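Long-range contacts in mannosyl-glycoprotein endo-beta-N-acetylglucosamidase-like domain-containing protein (PDB 4KT3), which cleaves peptidoglycan as a type VI secretion glycoside hydrolase effector and is caught here in complex with its immunity protein: residues 39-44 against 70-75; 64-69 against 83-88. All blocks are in the same frame, centred on the assembly; numbering follows the deposited sequence.

Interaction 1 of 2, residues 39-44 against 70-75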
ATOM      1  N   THR A  39       9.811  -5.133  -8.576  1.00  9.87           N
ATOM      2  CA  THR A  39      11.068  -5.185  -7.834  1.00 11.44           C
ATOM      3  C   THR A  39      10.858  -5.882  -6.472  1.00  9.97           C
ATOM      4  O   THR A  39      11.638  -6.736  -6.072  1.00 11.86           O
ATOM      5  CB  THR A  39      11.632  -3.754  -7.659  1.00 12.72           C
ATOM      6  OG1 THR A  39      11.965  -3.214  -8.953  1.00 16.45           O
ATOM      7  CG2 THR A  39      12.871  -3.735  -6.782  1.00 15.15           C
ATOM      8  N   PHE A  40       9.799  -5.507  -5.778  1.00  9.44           N
ATOM      9  CA  PHE A  40       9.490  -6.098  -4.488  1.00  9.00           C
ATOM     10  C   PHE A  40       9.227  -7.594  -4.608  1.00  8.43           C
ATOM     11  O   PHE A  40       9.775  -8.423  -3.844  1.00  8.79           O
ATOM     12  CB  PHE A  40       8.261  -5.405  -3.893  1.00  9.93           C
ATOM     13  CG  PHE A  40       7.799  -6.015  -2.602  1.00  9.31           C
ATOM     14  CD1 PHE A  40       8.472  -5.744  -1.424  1.00  9.73           C
ATOM     15  CD2 PHE A  40       6.708  -6.865  -2.575  1.00  9.91           C
ATOM     16  CE1 PHE A  40       8.044  -6.287  -0.216  1.00 10.83           C
ATOM     17  CE2 PHE A  40       6.280  -7.429  -1.377  1.00 11.05           C
ATOM     18  CZ  PHE A  40       6.954  -7.138  -0.195  1.00 10.96           C
ATOM     19  N   VAL A  41       8.393  -7.964  -5.566  1.00  8.92           N
ATOM     20  CA  VAL A  41       8.029  -9.365  -5.730  1.00  9.52           C
ATOM     21  C   VAL A  41       9.265 -10.198  -6.106  1.00  9.61           C
ATOM     22  O   VAL A  41       9.515 -11.265  -5.524  1.00 10.98           O
ATOM     23  CB  VAL A  41       6.888  -9.494  -6.750  1.00 11.03           C
ATOM     24  CG1 VAL A  41       6.690 -10.955  -7.178  1.00 12.19           C
ATOM     25  CG2 VAL A  41       5.605  -8.893  -6.157  1.00 11.91           C
ATOM     26  N   SER A  42      10.075  -9.701  -7.037  1.00 10.39           N
ATOM     27  CA  SER A  42      11.283 -10.416  -7.435  1.00 12.44           C
ATOM     28  C   SER A  42      12.250 -10.556  -6.270  1.00 11.60           C
ATOM     29  O   SER A  42      12.915 -11.580  -6.131  1.00 13.66           O
ATOM     30  CB  SER A  42      11.969  -9.699  -8.584  1.00 14.89           C
ATOM     31  OG  SER A  42      11.175  -9.803  -9.745  1.00 18.49           O
ATOM     32  N   LYS A  43      12.316  -9.542  -5.417  1.00 10.92           N
ATOM     33  CA  LYS A  43      13.287  -9.546  -4.333  1.00  9.66           C
ATOM     34  C   LYS A  43      12.990 -10.622  -3.303  1.00  8.69           C
ATOM     35  O   LYS A  43      13.900 -11.245  -2.780  1.00  9.56           O
ATOM     36  CB  LYS A  43      13.308  -8.187  -3.633  1.00 11.69           C
ATOM     37  CG  LYS A  43      14.318  -8.094  -2.483  1.00 11.98           C
ATOM     38  CD  LYS A  43      14.524  -6.652  -2.067  1.00 16.83           C
ATOM     39  CE  LYS A  43      15.597  -6.530  -1.024  1.00 17.50           C
ATOM     40  NZ  LYS A  43      15.682  -5.149  -0.480  1.00 25.21           N
ATOM     41  N   TYR A  44      11.710 -10.824  -2.980  1.00  8.77           N
ATOM     42  CA  TYR A  44      11.341 -11.622  -1.810  1.00  8.56           C
ATOM     43  C   TYR A  44      10.550 -12.884  -2.082  1.00 10.30           C
ATOM     44  O   TYR A  44      10.265 -13.647  -1.154  1.00 11.23           O
ATOM     45  CB  TYR A  44      10.564 -10.761  -0.822  1.00  9.06           C
ATOM     46  CG  TYR A  44      11.375  -9.659  -0.194  1.00 10.76           C
ATOM     47  CD1 TYR A  44      12.466  -9.950   0.616  1.00 13.09           C
ATOM     48  CD2 TYR A  44      11.030  -8.325  -0.376  1.00 13.64           C
ATOM     49  CE1 TYR A  44      13.204  -8.933   1.206  1.00 15.60           C
ATOM     50  CE2 TYR A  44      11.766  -7.308   0.203  1.00 16.42           C
ATOM     51  CZ  TYR A  44      12.839  -7.616   1.001  1.00 16.76           C
ATOM     52  OH  TYR A  44      13.557  -6.594   1.583  1.00 26.60           O
ATOM     53  N   SER A  70       3.342  -3.483   3.447  1.00 10.67           N
ATOM     54  CA  SER A  70       4.556  -2.693   3.228  1.00 10.43           C
ATOM     55  C   SER A  70       4.525  -1.761   2.025  1.00  9.17           C
ATOM     56  O   SER A  70       5.532  -1.131   1.727  1.00 10.62           O
ATOM     57  CB  SER A  70       5.763  -3.634   3.095  1.00 10.32           C
ATOM     58  OG  SER A  70       5.782  -4.304   1.846  1.00 10.68           O
ATOM     59  N   GLN A  71       3.388  -1.708   1.336  1.00  9.72           N
ATOM     60  CA  GLN A  71       3.260  -0.922   0.108  1.00  9.52           C
ATOM     61  C   GLN A  71       4.379  -1.336  -0.866  1.00 10.62           C
ATOM     62  O   GLN A  71       5.149  -0.520  -1.392  1.00 10.70           O
ATOM     63  CB  GLN A  71       3.295   0.584   0.409  1.00 10.95           C
ATOM     64  CG  GLN A  71       2.103   1.072   1.262  1.00 11.03           C
ATOM     65  CD  GLN A  71       2.170   0.602   2.716  1.00 11.69           C
ATOM     66  OE1 GLN A  71       1.227  -0.030   3.242  1.00 16.26           O
ATOM     67  NE2 GLN A  71       3.271   0.899   3.365  1.00 10.42           N
ATOM     68  N   TYR A  72       4.430  -2.632  -1.109  1.00  9.56           N
ATOM     69  CA  TYR A  72       5.426  -3.235  -1.974  1.00  9.21           C
ATOM     70  C   TYR A  72       6.825  -2.770  -1.571  1.00 11.06           C
ATOM     71  O   TYR A  72       7.664  -2.405  -2.401  1.00 11.37           O
ATOM     72  CB  TYR A  72       5.122  -2.944  -3.446  1.00 10.95           C
ATOM     73  CG  TYR A  72       4.001  -3.786  -4.044  1.00 10.74           C
ATOM     74  CD1 TYR A  72       4.280  -4.988  -4.666  1.00 11.46           C
ATOM     75  CD2 TYR A  72       2.666  -3.362  -4.007  1.00 14.83           C
ATOM     76  CE1 TYR A  72       3.276  -5.759  -5.235  1.00 12.26           C
ATOM     77  CE2 TYR A  72       1.643  -4.139  -4.579  1.00 14.33           C
ATOM     78  CZ  TYR A  72       1.971  -5.326  -5.208  1.00 14.82           C
ATOM     79  OH  TYR A  72       1.018  -6.123  -5.810  1.00 16.06           O
ATOM     80  N   GLY A  73       7.067  -2.788  -0.267  1.00 11.70           N
ATOM     81  CA  GLY A  73       8.384  -2.533   0.270  1.00 11.38           C
ATOM     82  C   GLY A  73       8.764  -1.067   0.365  1.00 10.25           C
ATOM     83  O   GLY A  73       9.911  -0.752   0.704  1.00 14.13           O
ATOM     84  N   THR A  74       7.824  -0.166   0.082  1.00  9.94           N
ATOM     85  CA  THR A  74       8.131   1.266   0.096  1.00 10.48           C
ATOM     86  C   THR A  74       7.802   1.983   1.404  1.00  9.75           C
ATOM     87  O   THR A  74       8.245   3.113   1.613  1.00 11.01           O
ATOM     88  CB  THR A  74       7.480   2.007  -1.087  1.00 10.04           C
ATOM     89  OG1 THR A  74       6.047   2.039  -0.959  1.00 11.21           O
ATOM     90  CG2 THR A  74       7.874   1.355  -2.403  1.00 11.05           C
ATOM     91  N   GLY A  75       7.032   1.344   2.287  1.00 10.04           N
ATOM     92  CA  GLY A  75       6.692   1.966   3.551  1.00 10.34           C
ATOM     93  C   GLY A  75       7.869   2.038   4.503  1.00 10.66           C
ATOM     94  O   GLY A  75       8.767   1.195   4.445  1.00 11.23           O
TER
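F40 lays its ring against the backbone of Y72 where helix 35-54 of this lysozyme-clan domain meets the type I' beta turn Q71-T74, just beyond helix 59-70. No hydrogen bond joins 39-44 to 70-75; the contact is made by packing. At its middle is a CH-pi contact: Y72 CA stands over one face of the F40 ring, 3.9 Å from the centroid and 19° off the normal. F40 CG lies anti to the backbone N (chi1 176°), which carries the ring off the helix to the turn and brings CD1 to 3.4 Å from Y72 C.

The apolar contacts form a second group. F40 CD2 meets Y72 CD1 at 3.7 Å, with the two ring planes inclined at 80°. V41 CG2 comes to the edge of the Y72 ring, 4.0 Å from CE1, while beyond it Y72 OH is hydrogen-bonded to R174.

The hydrogen bonds of 70-75 run inside that segment or to other parts of the structure. Q71 O accepts from both T74 N and T74 OG1. In an ST motif S70 OG takes the G73 N-H at 2.9 Å, besides bonding to A66 O; the same OG lies 3.6 Å from F40 CE1.

Interaction 2 of 2, residues 64-69 against 83-88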
ATOM      1  N   GLY A  64       1.758 -11.597  -1.001  1.00  9.78           N
ATOM      2  CA  GLY A  64       0.686 -10.627  -1.199  1.00 10.06           C
ATOM      3  C   GLY A  64       0.367  -9.870   0.078  1.00  9.02           C
ATOM      4  O   GLY A  64       0.152  -8.653   0.052  1.00  9.39           O
ATOM      5  N   LEU A  65       0.312 -10.582   1.200  1.00  9.70           N
ATOM      6  CA  LEU A  65       0.106  -9.922   2.483  1.00  9.99           C
ATOM      7  C   LEU A  65       1.247  -8.940   2.759  1.00  8.74           C
ATOM      8  O   LEU A  65       0.989  -7.796   3.158  1.00  9.92           O
ATOM      9  CB  LEU A  65      -0.070 -10.918   3.627  1.00 11.06           C
ATOM     10  CG  LEU A  65      -0.280 -10.279   5.008  1.00 12.14           C
ATOM     11  CD1 LEU A  65      -1.502  -9.367   5.047  1.00 12.03           C
ATOM     12  CD2 LEU A  65      -0.387 -11.372   6.073  1.00 12.90           C
ATOM     13  N   ALA A  66       2.490  -9.347   2.517  1.00 10.08           N
ATOM     14  CA  ALA A  66       3.607  -8.426   2.716  1.00  9.28           C
ATOM     15  C   ALA A  66       3.478  -7.197   1.796  1.00  9.63           C
ATOM     16  O   ALA A  66       3.789  -6.081   2.201  1.00 11.09           O
ATOM     17  CB  ALA A  66       4.923  -9.128   2.492  1.00 11.58           C
ATOM     18  N   ALA A  67       3.055  -7.402   0.550  1.00  9.51           N
ATOM     19  CA  ALA A  67       2.888  -6.282  -0.388  1.00  9.73           C
ATOM     20  C   ALA A  67       1.844  -5.279   0.121  1.00  9.95           C
ATOM     21  O   ALA A  67       2.008  -4.070  -0.031  1.00 10.94           O
ATOM     22  CB  ALA A  67       2.494  -6.793  -1.763  1.00 11.55           C
ATOM     23  N   GLN A  68       0.752  -5.797   0.666  1.00  9.90           N
ATOM     24  CA  GLN A  68      -0.298  -4.990   1.277  1.00 10.79           C
ATOM     25  C   GLN A  68       0.216  -4.195   2.484  1.00 10.08           C
ATOM     26  O   GLN A  68      -0.054  -3.006   2.624  1.00 12.39           O
ATOM     27  CB  GLN A  68      -1.428  -5.934   1.713  1.00 10.53           C
ATOM     28  CG  GLN A  68      -2.375  -5.424   2.799  1.00 12.63           C
ATOM     29  CD  GLN A  68      -3.317  -4.328   2.329  1.00 13.20           C
ATOM     30  OE1 GLN A  68      -3.045  -3.616   1.359  1.00 14.24           O
ATOM     31  NE2 GLN A  68      -4.435  -4.174   3.040  1.00 14.36           N
ATOM     32  N   GLU A  69       0.941  -4.855   3.379  1.00  9.60           N
ATOM     33  CA  GLU A  69       1.349  -4.204   4.618  1.00 10.23           C
ATOM     34  C   GLU A  69       2.464  -3.194   4.406  1.00 10.92           C
ATOM     35  O   GLU A  69       2.536  -2.184   5.121  1.00 10.92           O
ATOM     36  CB  GLU A  69       1.811  -5.238   5.644  1.00 11.82           C
ATOM     37  CG  GLU A  69       0.742  -6.255   6.061  1.00 11.48           C
ATOM     38  CD  GLU A  69      -0.437  -5.596   6.722  1.00 10.46           C
ATOM     39  OE1 GLU A  69      -0.249  -4.978   7.798  1.00 12.58           O
ATOM     40  OE2 GLU A  69      -1.540  -5.708   6.160  1.00 12.53           O
ATOM     41  N   ASN A  83       9.976  -4.558   9.062  1.00 12.21           N
ATOM     42  CA  ASN A  83       8.721  -5.152   9.504  1.00 11.48           C
ATOM     43  C   ASN A  83       7.753  -5.135   8.337  1.00 11.58           C
ATOM     44  O   ASN A  83       6.972  -4.186   8.181  1.00 12.46           O
ATOM     45  CB  ASN A  83       8.186  -4.391  10.715  1.00 12.18           C
ATOM     46  CG  ASN A  83       6.908  -4.986  11.289  1.00 10.59           C
ATOM     47  OD1 ASN A  83       6.290  -5.891  10.720  1.00 11.72           O
ATOM     48  ND2 ASN A  83       6.481  -4.442  12.429  1.00 12.92           N
ATOM     49  N   TYR A  84       7.822  -6.184   7.518  1.00 10.75           N
ATOM     50  CA  TYR A  84       7.064  -6.234   6.262  1.00 11.69           C
ATOM     51  C   TYR A  84       5.629  -6.725   6.449  1.00 11.23           C
ATOM     52  O   TYR A  84       4.881  -6.817   5.485  1.00 10.08           O
ATOM     53  CB  TYR A  84       7.810  -7.053   5.206  1.00 11.23           C
ATOM     54  CG  TYR A  84       9.014  -6.356   4.643  1.00 11.16           C
ATOM     55  CD1 TYR A  84      10.217  -6.336   5.335  1.00 11.52           C
ATOM     56  CD2 TYR A  84       8.962  -5.727   3.407  1.00 10.14           C
ATOM     57  CE1 TYR A  84      11.332  -5.689   4.816  1.00 12.67           C
ATOM     58  CE2 TYR A  84      10.062  -5.086   2.890  1.00 10.90           C
ATOM     59  CZ  TYR A  84      11.242  -5.065   3.601  1.00 12.16           C
ATOM     60  OH  TYR A  84      12.346  -4.412   3.081  1.00 16.55           O
ATOM     61  N   PHE A  85       5.235  -6.999   7.692  1.00 11.25           N
ATOM     62  CA  PHE A  85       3.865  -7.425   7.987  1.00  9.59           C
ATOM     63  C   PHE A  85       3.186  -6.461   8.948  1.00 11.83           C
ATOM     64  O   PHE A  85       2.099  -6.743   9.468  1.00 13.86           O
ATOM     65  CB  PHE A  85       3.884  -8.878   8.501  1.00 11.86           C
ATOM     66  CG  PHE A  85       4.272  -9.851   7.426  1.00 10.71           C
ATOM     67  CD1 PHE A  85       5.609 -10.064   7.121  1.00 11.18           C
ATOM     68  CD2 PHE A  85       3.307 -10.492   6.662  1.00 11.76           C
ATOM     69  CE1 PHE A  85       5.973 -10.892   6.094  1.00 12.74           C
ATOM     70  CE2 PHE A  85       3.677 -11.346   5.633  1.00 11.64           C
ATOM     71  CZ  PHE A  85       5.014 -11.539   5.352  1.00 12.34           C
ATOM     72  N   SER A  86       3.832  -5.305   9.141  1.00 11.43           N
ATOM     73  CA  SER A  86       3.376  -4.262  10.061  1.00 13.12           C
ATOM     74  C   SER A  86       2.838  -4.829  11.376  1.00 12.51           C
ATOM     75  O   SER A  86       1.777  -4.422  11.863  1.00 13.55           O
ATOM     76  CB  SER A  86       2.336  -3.353   9.392  1.00 12.79           C
ATOM     77  OG  SER A  86       2.900  -2.724   8.255  1.00 12.58           O
HETATM   78  N   MSE A  87       3.601  -5.753  11.948  1.00 11.53           N
HETATM   79  CA  MSE A  87       3.254  -6.388  13.208  1.00 12.12           C
HETATM   80  C   MSE A  87       3.336  -5.398  14.343  1.00 11.40           C
HETATM   81  O   MSE A  87       4.347  -4.725  14.511  1.00 13.21           O
HETATM   82  CB  MSE A  87       4.247  -7.510  13.520  1.00 17.03           C
HETATM   83  CG  MSE A  87       4.360  -8.560  12.444  1.00 17.97           C
HETATM   84 SE   MSE A  87       2.903  -9.837  12.484  0.74 13.73          SE
HETATM   85  CE  MSE A  87       3.376 -10.794  14.104  1.00 15.30           C
ATOM     86  N   HIS A  88       2.271  -5.355  15.135  1.00 13.78           N
ATOM     87  CA  HIS A  88       2.278  -4.644  16.393  1.00 12.71           C
ATOM     88  C   HIS A  88       3.262  -5.310  17.355  1.00 16.97           C
ATOM     89  O   HIS A  88       3.417  -6.540  17.373  1.00 15.47           O
ATOM     90  CB  HIS A  88       0.874  -4.644  17.013  1.00 15.35           C
ATOM     91  CG  HIS A  88      -0.122  -3.806  16.272  1.00 14.65           C
ATOM     92  ND1 HIS A  88      -1.460  -3.769  16.606  1.00 15.17           N
ATOM     93  CD2 HIS A  88       0.023  -2.977  15.213  1.00 12.97           C
ATOM     94  CE1 HIS A  88      -2.094  -2.944  15.790  1.00 18.92           C
ATOM     95  NE2 HIS A  88      -1.217  -2.459  14.928  1.00 14.86           N
TER
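F85 drops its ring onto the shallow patch of helix 59-70 where A66 offers only a methyl. The CA-CB bond of F85 leaves the helix, but CG lies beside the backbone N (chi1 -68°), and the ring turns back to the helix surface. A66 CB makes an off-centre CH-pi contact with the ring, nearest to F85 CZ at 3.7 Å, and A66 CA stands over one face of the F85 ring, offset toward the rim. L65 supplies the neighbouring bump: its CD2 meets the ring at the edge, 3.8 Å from F85 CD2. F121 and A118 of helix 114-129 also pack on F85, so the ring is wedged into the interior of the lysozyme-clan helical domain.

A second protrusion is the Y84 carbonyl, which pokes between A66 and E69. Its oxygen receives a CA-H...O contact from A66 CA at 3.4 Å (144° at H), and lies 3.5 Å from E69 CB. E69 then bends at chi2 (-62°) and folds its chain over the F85 carbonyl, bringing OE1 to 3.4 Å from S86 CB. The hydroxyl of S86 bonds to Y79 OH of the immunity protein, whose Y79 also packs on E69.

The N83 side chain ties the type I turn of 83-88, N83-S86, to the residue after it, M87. N83 OD1 accepts from M87 N at 3.0 Å, and N83 ND2, with its partner in the amide plane, donates to a lone pair of M87 O at 3.0 Å; ND2 also bonds to A109 O.

In the fold
Both contacts are buried, but interaction 2 lies deeper, its centre about 4 Å from that of the chain against about 10 Å for interaction 1. Helix 59-70 ties them together: interaction 2 uses its side, interaction 1 the turn that leaves its end, and Y72 N probably bonds back to A67 O. Helix 35-54 reaches both, since F40 CE1 packs on Y84 CD2 at 3.8 Å and Y44 OH probably hydrogen-bonds to Y84 OH. Interaction 1 rests on aromatic and apolar packing against backbone; interaction 2 also sets the Y84 and F85 carbonyls against A66 and a glutamate. The immunity protein reaches segments of both: Q71, Y72 and T74 in 70-75; Q68 and E69 in 64-69; S86 and H88 in 83-88.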